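Local structure of putative sugar isomerase (Parabacteroides distasonis, 3LMZ) at residues F212-R220 and Y249-T257; F30-T38 and F66-V75. The protein is a putative sugar isomerase of the xylose isomerase-like TIM-barrel family, whose substrate and reaction remain to be established. All coordinates share one frame; numbering follows the deposited sequence.

Contact 1 (F212-R220 and Y249-T257); sequences FPALIRMMR and YFKAVSDLT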
loop_
_atom_site.group_PDB
_atom_site.type_symbol
_atom_site.label_atom_id
_atom_site.label_comp_id
_atom_site.label_asym_id
_atom_site.label_seq_id
_atom_site.Cartn_x
_atom_site.Cartn_y
_atom_site.Cartn_z
ATOM N N PHE A 212 12.122 2.915 7.777
ATOM C CA PHE A 212 10.898 2.860 8.531
ATOM C C PHE A 212 10.912 1.875 9.711
ATOM O O PHE A 212 10.401 2.207 10.792
ATOM C CB PHE A 212 9.672 2.677 7.587
ATOM C CG PHE A 212 9.295 3.950 6.865
ATOM C CD1 PHE A 212 8.679 4.983 7.558
ATOM C CD2 PHE A 212 9.717 4.186 5.561
ATOM C CE1 PHE A 212 8.422 6.215 6.892
ATOM C CE2 PHE A 212 9.429 5.371 4.912
ATOM C CZ PHE A 212 8.839 6.379 5.568
ATOM N N PRO A 213 11.466 0.640 9.521
ATOM C CA PRO A 213 11.564 -0.208 10.655
ATOM C C PRO A 213 12.299 0.447 11.843
ATOM O O PRO A 213 11.869 0.340 12.982
ATOM C CB PRO A 213 12.285 -1.429 10.087
ATOM C CG PRO A 213 11.850 -1.502 8.727
ATOM C CD PRO A 213 11.782 -0.057 8.270
ATOM N N ALA A 214 13.413 1.119 11.562
ATOM C CA ALA A 214 14.157 1.782 12.603
ATOM C C ALA A 214 13.348 2.898 13.282
ATOM O O ALA A 214 13.426 3.080 14.514
ATOM C CB ALA A 214 15.513 2.300 12.059
ATOM N N LEU A 215 12.596 3.617 12.465
ATOM C CA LEU A 215 11.747 4.694 12.935
ATOM C C LEU A 215 10.676 4.114 13.887
ATOM O O LEU A 215 10.459 4.609 14.999
ATOM C CB LEU A 215 11.164 5.450 11.733
ATOM C CG LEU A 215 10.351 6.679 12.047
ATOM C CD1 LEU A 215 11.266 7.835 12.613
ATOM C CD2 LEU A 215 9.468 7.189 10.856
ATOM N N ILE A 216 10.050 3.036 13.465
ATOM C CA ILE A 216 9.020 2.399 14.287
ATOM C C ILE A 216 9.582 1.871 15.615
ATOM O O ILE A 216 9.007 2.099 16.677
ATOM C CB ILE A 216 8.391 1.260 13.514
ATOM C CG1 ILE A 216 7.501 1.850 12.417
ATOM C CG2 ILE A 216 7.682 0.241 14.443
ATOM C CD1 ILE A 216 6.216 2.337 12.855
ATOM N N ARG A 217 10.752 1.230 15.576
ATOM C CA ARG A 217 11.354 0.771 16.799
ATOM C C ARG A 217 11.698 1.937 17.713
ATOM O O ARG A 217 11.541 1.849 18.934
ATOM C CB ARG A 217 12.609 -0.061 16.509
ATOM C CG ARG A 217 12.351 -1.423 15.953
ATOM C CD ARG A 217 13.667 -2.207 15.793
ATOM N NE ARG A 217 13.485 -3.176 14.728
ATOM C CZ ARG A 217 13.963 -3.051 13.488
ATOM N NH1 ARG A 217 14.772 -2.039 13.128
ATOM N NH2 ARG A 217 13.692 -4.008 12.620
HETATM N N MSE A 218 12.181 3.033 17.134
HETATM C CA MSE A 218 12.556 4.183 17.932
HETATM C C MSE A 218 11.360 4.871 18.573
HETATM O O MSE A 218 11.430 5.382 19.712
HETATM C CB MSE A 218 13.392 5.201 17.124
HETATM C CG MSE A 218 13.962 6.321 17.986
HETATM SE SE MSE A 218 15.043 5.758 19.478
HETATM C CE MSE A 218 16.531 4.986 18.504
HETATM N N MSE A 219 10.253 4.891 17.865
HETATM C CA MSE A 219 9.038 5.494 18.431
HETATM C C MSE A 219 8.544 4.717 19.635
HETATM O O MSE A 219 8.037 5.296 20.586
HETATM C CB MSE A 219 7.925 5.683 17.392
HETATM C CG MSE A 219 8.251 6.734 16.319
HETATM SE SE MSE A 219 6.796 7.131 15.113
HETATM C CE MSE A 219 6.918 5.478 14.115
ATOM N N ARG A 220 8.690 3.397 19.546
ATOM C CA ARG A 220 8.395 2.542 20.705
ATOM C C ARG A 220 9.385 2.841 21.840
ATOM O O ARG A 220 8.997 3.002 22.986
ATOM C CB ARG A 220 8.453 1.080 20.318
ATOM C CG ARG A 220 7.369 0.614 19.400
ATOM C CD ARG A 220 7.637 -0.792 18.907
ATOM N NE ARG A 220 6.729 -1.132 17.816
ATOM C CZ ARG A 220 6.932 -2.150 17.011
ATOM N NH1 ARG A 220 7.995 -2.927 17.218
ATOM N NH2 ARG A 220 6.066 -2.398 16.018
ATOM N N TYR A 249 2.383 0.024 2.777
ATOM C CA TYR A 249 3.733 -0.300 3.153
ATOM C C TYR A 249 3.918 0.070 4.645
ATOM O O TYR A 249 4.429 -0.680 5.475
ATOM C CB TYR A 249 4.752 0.370 2.278
ATOM C CG TYR A 249 6.139 -0.256 2.311
ATOM C CD1 TYR A 249 6.989 -0.023 3.351
ATOM C CD2 TYR A 249 6.566 -1.107 1.279
ATOM C CE1 TYR A 249 8.259 -0.670 3.405
ATOM C CE2 TYR A 249 7.788 -1.716 1.317
ATOM C CZ TYR A 249 8.628 -1.508 2.379
ATOM O OH TYR A 249 9.843 -2.142 2.410
ATOM N N PHE A 250 3.512 1.268 5.051
ATOM C CA PHE A 250 3.709 1.744 6.412
ATOM C C PHE A 250 2.897 0.911 7.397
ATOM O O PHE A 250 3.350 0.637 8.540
ATOM C CB PHE A 250 3.308 3.220 6.526
ATOM C CG PHE A 250 3.646 3.841 7.859
ATOM C CD1 PHE A 250 4.912 4.295 8.112
ATOM C CD2 PHE A 250 2.700 3.911 8.850
ATOM C CE1 PHE A 250 5.240 4.861 9.354
ATOM C CE2 PHE A 250 3.028 4.447 10.098
ATOM C CZ PHE A 250 4.289 4.897 10.336
ATOM N N LYS A 251 1.667 0.510 7.037
ATOM C CA LYS A 251 0.882 -0.345 7.932
ATOM C C LYS A 251 1.647 -1.666 8.207
ATOM O O LYS A 251 1.732 -2.150 9.332
ATOM C CB LYS A 251 -0.490 -0.667 7.358
ATOM C CG LYS A 251 -1.511 0.465 7.448
ATOM C CD LYS A 251 -2.826 0.045 6.763
ATOM C CE LYS A 251 -3.917 1.081 6.874
ATOM N NZ LYS A 251 -5.220 0.594 6.250
ATOM N N ALA A 252 2.189 -2.247 7.136
ATOM C CA ALA A 252 2.940 -3.472 7.291
ATOM C C ALA A 252 4.148 -3.305 8.165
ATOM O O ALA A 252 4.378 -4.130 9.033
ATOM C CB ALA A 252 3.344 -4.072 5.938
ATOM N N VAL A 253 4.942 -2.257 7.935
ATOM C CA VAL A 253 6.092 -2.004 8.822
ATOM C C VAL A 253 5.637 -1.868 10.287
ATOM O O VAL A 253 6.245 -2.440 11.189
ATOM C CB VAL A 253 6.933 -0.800 8.396
ATOM C CG1 VAL A 253 8.112 -0.589 9.387
ATOM C CG2 VAL A 253 7.455 -0.990 7.010
ATOM N N SER A 254 4.510 -1.192 10.489
ATOM C CA SER A 254 3.970 -0.954 11.866
ATOM C C SER A 254 3.580 -2.287 12.534
ATOM O O SER A 254 3.778 -2.495 13.736
ATOM C CB SER A 254 2.746 -0.064 11.801
ATOM O OG SER A 254 3.102 1.213 11.292
ATOM N N ASP A 255 3.021 -3.181 11.706
ATOM C CA ASP A 255 2.476 -4.436 12.191
ATOM C C ASP A 255 3.540 -5.495 12.495
ATOM O O ASP A 255 3.390 -6.331 13.423
ATOM C CB ASP A 255 1.546 -5.076 11.143
ATOM C CG ASP A 255 0.250 -4.339 10.948
ATOM O OD1 ASP A 255 -0.081 -3.426 11.751
ATOM O OD2 ASP A 255 -0.407 -4.676 9.927
ATOM N N LEU A 256 4.605 -5.514 11.685
ATOM C CA LEU A 256 5.546 -6.644 11.611
ATOM C C LEU A 256 6.898 -6.351 12.249
ATOM O O LEU A 256 7.707 -7.282 12.467
ATOM C CB LEU A 256 5.729 -7.050 10.138
ATOM C CG LEU A 256 4.476 -7.578 9.399
ATOM C CD1 LEU A 256 4.830 -7.783 7.955
ATOM C CD2 LEU A 256 3.904 -8.872 10.024
ATOM N N THR A 257 7.174 -5.073 12.524
ATOM C CA THR A 257 8.473 -4.690 13.093
ATOM C C THR A 257 8.416 -5.024 14.575
ATOM O O THR A 257 7.388 -4.926 15.255
ATOM C CB THR A 257 8.770 -3.197 12.879
ATOM O OG1 THR A 257 8.900 -2.975 11.481
ATOM C CG2 THR A 257 10.061 -2.781 13.575
ATOM O OXT THR A 257 9.436 -5.428 15.156
HETATM O O HOH W 1 12.131 -5.524 14.731
#
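Val-253 packs into the first turn of helix 212-220, its CG1 lying 3.6 Å from the backbone N of Pro-213 and also touching Phe-212 CB and Ile-216 CG1. This methyl stands anti to its own backbone N (chi1 179°), which carries it across to the neighbouring helix. On the inner side Phe-212 and Phe-250 meet with planes nearly perpendicular, at 88°; CD1 of Phe-212 lies in the plane of the Phe-250 ring at its edge, 3.9 Å from Phe-250 CD1. Ile-216 fills the middle, its CD1 3.7 Å from Ser-254 OG and its CG2 against Thr-257 CB. Ser-254 OG itself is tied back to Phe-250 O, so this buried hydroxyl is satisfied within its own helix.

The outer side is polar. Arg-220 presents its guanidinium end-on to the C-terminal carboxylate, NH1 (2.9 Å) and NH2 (3.0 Å) both donating to Thr-257 O. That oxygen lies in the guanidinium plane, whereas the nitrogens approach from above one face of the carboxylate. Asn-16 takes the NE hydrogen, which helps fix the rotation of the group, and Ile-216 CG2 sits over the rim of one face. The looser, solvent margin is at exposed Arg-217, which lays its guanidinium face over Thr-257 CG2 but reaches OXT through a water that accepts from NE and donates to the carboxylate. Two arginines thus probably stabilise the negative chain end. With axes 9.4 Å apart and crossing at -51°, the pair joins the last two helices of the chain in the outer helical layer of a TIM barrel.

Contact 2 (F30-T38 and F66-V75); sequences FDLDTTLKT and FHDKCAAHKV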
loop_
_atom_site.group_PDB
_atom_site.type_symbol
_atom_site.label_atom_id
_atom_site.label_comp_id
_atom_site.label_asym_id
_atom_site.label_seq_id
_atom_site.Cartn_x
_atom_site.Cartn_y
_atom_site.Cartn_z
ATOM N N PHE A 30 -7.451 18.870 -3.668
ATOM C CA PHE A 30 -8.719 18.210 -3.454
ATOM C C PHE A 30 -9.542 18.811 -2.344
ATOM O O PHE A 30 -8.983 19.352 -1.376
ATOM C CB PHE A 30 -8.510 16.716 -3.244
ATOM C CG PHE A 30 -7.825 16.094 -4.435
ATOM C CD1 PHE A 30 -8.542 15.777 -5.577
ATOM C CD2 PHE A 30 -6.464 16.041 -4.495
ATOM C CE1 PHE A 30 -7.924 15.290 -6.734
ATOM C CE2 PHE A 30 -5.821 15.573 -5.632
ATOM C CZ PHE A 30 -6.557 15.195 -6.774
ATOM N N ASP A 31 -10.857 18.759 -2.485
ATOM C CA ASP A 31 -11.738 19.262 -1.458
ATOM C C ASP A 31 -11.816 18.369 -0.237
ATOM O O ASP A 31 -11.305 17.238 -0.193
ATOM C CB ASP A 31 -13.117 19.663 -1.989
ATOM C CG ASP A 31 -13.885 18.541 -2.553
ATOM O OD1 ASP A 31 -13.631 17.378 -2.186
ATOM O OD2 ASP A 31 -14.823 18.812 -3.353
ATOM N N LEU A 32 -12.472 18.895 0.781
ATOM C CA LEU A 32 -12.587 18.125 2.035
ATOM C C LEU A 32 -13.373 16.828 1.864
ATOM O O LEU A 32 -12.990 15.807 2.460
ATOM C CB LEU A 32 -13.201 18.994 3.130
ATOM C CG LEU A 32 -13.335 18.338 4.489
ATOM C CD1 LEU A 32 -12.019 17.970 5.053
ATOM C CD2 LEU A 32 -14.110 19.318 5.405
ATOM N N ASP A 33 -14.439 16.860 1.070
ATOM C CA ASP A 33 -15.215 15.630 0.802
ATOM C C ASP A 33 -14.306 14.517 0.286
ATOM O O ASP A 33 -14.260 13.398 0.823
ATOM C CB ASP A 33 -16.306 15.852 -0.250
ATOM C CG ASP A 33 -17.329 16.894 0.152
ATOM O OD1 ASP A 33 -17.704 16.956 1.336
ATOM O OD2 ASP A 33 -17.768 17.659 -0.740
ATOM N N THR A 34 -13.568 14.824 -0.773
ATOM C CA THR A 34 -12.661 13.850 -1.398
ATOM C C THR A 34 -11.618 13.376 -0.373
ATOM O O THR A 34 -11.312 12.185 -0.295
ATOM C CB THR A 34 -11.942 14.484 -2.611
ATOM O OG1 THR A 34 -12.945 14.862 -3.556
ATOM C CG2 THR A 34 -10.900 13.536 -3.249
ATOM N N THR A 35 -11.058 14.314 0.400
ATOM C CA THR A 35 -10.053 13.975 1.437
ATOM C C THR A 35 -10.630 12.994 2.451
ATOM O O THR A 35 -10.051 11.976 2.707
ATOM C CB THR A 35 -9.631 15.296 2.127
ATOM O OG1 THR A 35 -9.013 16.163 1.169
ATOM C CG2 THR A 35 -8.637 14.943 3.321
ATOM N N LEU A 36 -11.803 13.300 3.011
ATOM C CA LEU A 36 -12.386 12.445 4.057
ATOM C C LEU A 36 -12.779 11.071 3.482
ATOM O O LEU A 36 -12.590 10.066 4.143
ATOM C CB LEU A 36 -13.578 13.141 4.720
ATOM C CG LEU A 36 -13.242 14.380 5.536
ATOM C CD1 LEU A 36 -14.563 15.046 5.985
ATOM C CD2 LEU A 36 -12.334 14.061 6.693
ATOM N N LYS A 37 -13.323 11.024 2.292
ATOM C CA LYS A 37 -13.679 9.767 1.680
ATOM C C LYS A 37 -12.428 8.875 1.479
ATOM O O LYS A 37 -12.451 7.647 1.694
ATOM C CB LYS A 37 -14.427 10.031 0.373
ATOM C CG LYS A 37 -15.881 10.411 0.677
ATOM C CD LYS A 37 -16.687 10.911 -0.550
ATOM C CE LYS A 37 -18.126 11.363 -0.137
ATOM N NZ LYS A 37 -18.777 12.148 -1.257
ATOM N N THR A 38 -11.313 9.505 1.070
ATOM C CA THR A 38 -10.108 8.778 0.883
ATOM C C THR A 38 -9.607 8.251 2.206
ATOM O O THR A 38 -9.221 7.073 2.301
ATOM C CB THR A 38 -9.051 9.627 0.142
ATOM O OG1 THR A 38 -9.622 10.173 -1.048
ATOM C CG2 THR A 38 -7.790 8.862 -0.130
ATOM N N PHE A 66 -17.873 21.194 9.901
ATOM C CA PHE A 66 -16.607 20.518 9.609
ATOM C C PHE A 66 -16.404 19.338 10.522
ATOM O O PHE A 66 -16.199 18.219 10.062
ATOM C CB PHE A 66 -15.458 21.513 9.788
ATOM C CG PHE A 66 -14.074 20.881 9.732
ATOM C CD1 PHE A 66 -13.401 20.692 8.541
ATOM C CD2 PHE A 66 -13.508 20.414 10.921
ATOM C CE1 PHE A 66 -12.134 20.103 8.568
ATOM C CE2 PHE A 66 -12.289 19.819 10.917
ATOM C CZ PHE A 66 -11.642 19.663 9.790
ATOM N N HIS A 67 -16.635 19.544 11.806
ATOM C CA HIS A 67 -16.507 18.447 12.740
ATOM C C HIS A 67 -17.494 17.314 12.460
ATOM O O HIS A 67 -17.141 16.110 12.574
ATOM C CB HIS A 67 -16.664 18.888 14.183
ATOM C CG HIS A 67 -15.535 19.716 14.673
ATOM N ND1 HIS A 67 -14.223 19.361 14.465
ATOM C CD2 HIS A 67 -15.518 20.867 15.394
ATOM C CE1 HIS A 67 -13.437 20.282 15.013
ATOM N NE2 HIS A 67 -14.198 21.185 15.601
ATOM N N ASP A 68 -18.732 17.682 12.118
ATOM C CA ASP A 68 -19.735 16.669 11.874
ATOM C C ASP A 68 -19.405 15.856 10.644
ATOM O O ASP A 68 -19.580 14.638 10.613
ATOM C CB ASP A 68 -21.094 17.307 11.670
ATOM C CG ASP A 68 -21.683 17.887 12.942
ATOM O OD1 ASP A 68 -21.223 17.520 14.053
ATOM O OD2 ASP A 68 -22.640 18.701 12.796
ATOM N N LYS A 69 -18.904 16.511 9.596
ATOM C CA LYS A 69 -18.525 15.780 8.391
ATOM C C LYS A 69 -17.344 14.839 8.681
ATOM O O LYS A 69 -17.336 13.657 8.269
ATOM C CB LYS A 69 -18.219 16.751 7.226
ATOM C CG LYS A 69 -18.369 16.069 5.885
ATOM C CD LYS A 69 -17.807 16.857 4.687
ATOM C CE LYS A 69 -18.112 16.122 3.376
ATOM N NZ LYS A 69 -17.743 14.661 3.351
ATOM N N CYS A 70 -16.339 15.365 9.378
ATOM C CA CYS A 70 -15.207 14.538 9.791
ATOM C C CYS A 70 -15.697 13.275 10.555
ATOM O O CYS A 70 -15.358 12.126 10.185
ATOM C CB CYS A 70 -14.264 15.361 10.642
ATOM S SG CYS A 70 -13.178 16.470 9.742
ATOM N N ALA A 71 -16.580 13.464 11.540
ATOM C CA ALA A 71 -17.084 12.359 12.367
ATOM C C ALA A 71 -17.857 11.354 11.511
ATOM O O ALA A 71 -17.772 10.147 11.728
ATOM C CB ALA A 71 -17.928 12.886 13.459
ATOM N N ALA A 72 -18.628 11.856 10.542
ATOM C CA ALA A 72 -19.372 10.957 9.669
ATOM C C ALA A 72 -18.476 9.997 8.866
ATOM O O ALA A 72 -18.941 8.943 8.404
ATOM C CB ALA A 72 -20.235 11.741 8.749
ATOM N N HIS A 73 -17.230 10.421 8.625
ATOM C CA HIS A 73 -16.227 9.614 7.972
ATOM C C HIS A 73 -15.232 8.986 8.915
ATOM O O HIS A 73 -14.192 8.491 8.493
ATOM C CB HIS A 73 -15.526 10.451 6.872
ATOM C CG HIS A 73 -16.467 10.897 5.812
ATOM N ND1 HIS A 73 -16.865 10.092 4.761
ATOM C CD2 HIS A 73 -17.203 12.024 5.716
ATOM C CE1 HIS A 73 -17.762 10.741 4.035
ATOM N NE2 HIS A 73 -17.972 11.923 4.584
ATOM N N LYS A 74 -15.540 9.024 10.214
ATOM C CA LYS A 74 -14.714 8.418 11.257
ATOM C C LYS A 74 -13.317 9.021 11.279
ATOM O O LYS A 74 -12.367 8.344 11.635
ATOM C CB LYS A 74 -14.690 6.875 11.137
ATOM C CG LYS A 74 -16.143 6.343 11.380
ATOM C CD LYS A 74 -16.553 5.303 10.491
ATOM C CE LYS A 74 -16.868 5.761 9.068
ATOM N NZ LYS A 74 -17.127 4.584 8.161
ATOM N N VAL A 75 -13.265 10.338 11.087
ATOM C CA VAL A 75 -12.027 11.108 11.164
ATOM C C VAL A 75 -12.127 12.192 12.218
ATOM O O VAL A 75 -13.143 12.825 12.375
ATOM C CB VAL A 75 -11.712 11.791 9.782
ATOM C CG1 VAL A 75 -10.550 12.764 9.850
ATOM C CG2 VAL A 75 -11.456 10.690 8.660
#
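Helices 32-38 and 66-72 run in roughly the same direction, 31° apart, with axes 10.0 Å from each other at closest approach; Leu-36 and His-73 bring the backbones nearest, CA to CA 6.2 Å. Each helix has a defined end here. Asp-31 is the N-cap of the first, its OD1 accepting from both N and OG1 of Thr-34, while a Schellman motif with Lys-74 as C-prime residue closes the second and turns Val-75 back toward the interface.

Leu-36 is the central side chain and divides its branches. With CG anti to the carbonyl carbon (chi1 -67°), both methyls reach the other segment: CD1 rests on the backbone of the opposite helix, 3.8 Å from Cys-70 N, and CD2 touches Val-75 CG1 and Cys-70 SG. Leu-36 CB lies against the His-73 ring, 3.8 Å from His-73 CG. Farther along, Leu-32 crosses Phe-66 at about a right angle, CD2 meeting the ring at CD1, and Cys-70 SG lies over one face of that ring, toward its rim. Lys-37 adds its CG beside His-73 CE1, 3.9 Å away.

Toward the surface, CG and CD of Lys-69 touch Leu-36 CD1. The salt bridge from Lys-69 NZ to Asp-33 OD1 (3.1 Å) is doubtful, because OD1 also falls only 2.2 Å from Lys-69 CE, and the two conformers may not occur together. His-73 ND1 is hydrogen-bonded to Glu-40 OE1. The chemistry is therefore mainly apolar, centred on the buried Leu-36, with a charged pair at the rim that was modelled in more than one conformation.

How the contacts relate
Contact 2 is complete within the first 75 residues, and contact 1 is built from the last 46; their centres lie about 27 Å apart, and the nearest atoms are about 9 Å from each other, without touching. Both pair helices of the layer outside the parallel barrel strands: contact 2 near strand 46-49, contact 1 near strand 185-193. Helix 240-256 bridges the two regions, since its first residue, Phe-240, packs on Thr-34 and Thr-38 of contact 2 while its far end forms half of contact 1. Contact 1 lies at the dimer interface, where Ala-252 meets Ala-252 of the second subunit; contact 2 reaches that subunit at Thr-38, which packs on its Leu-241.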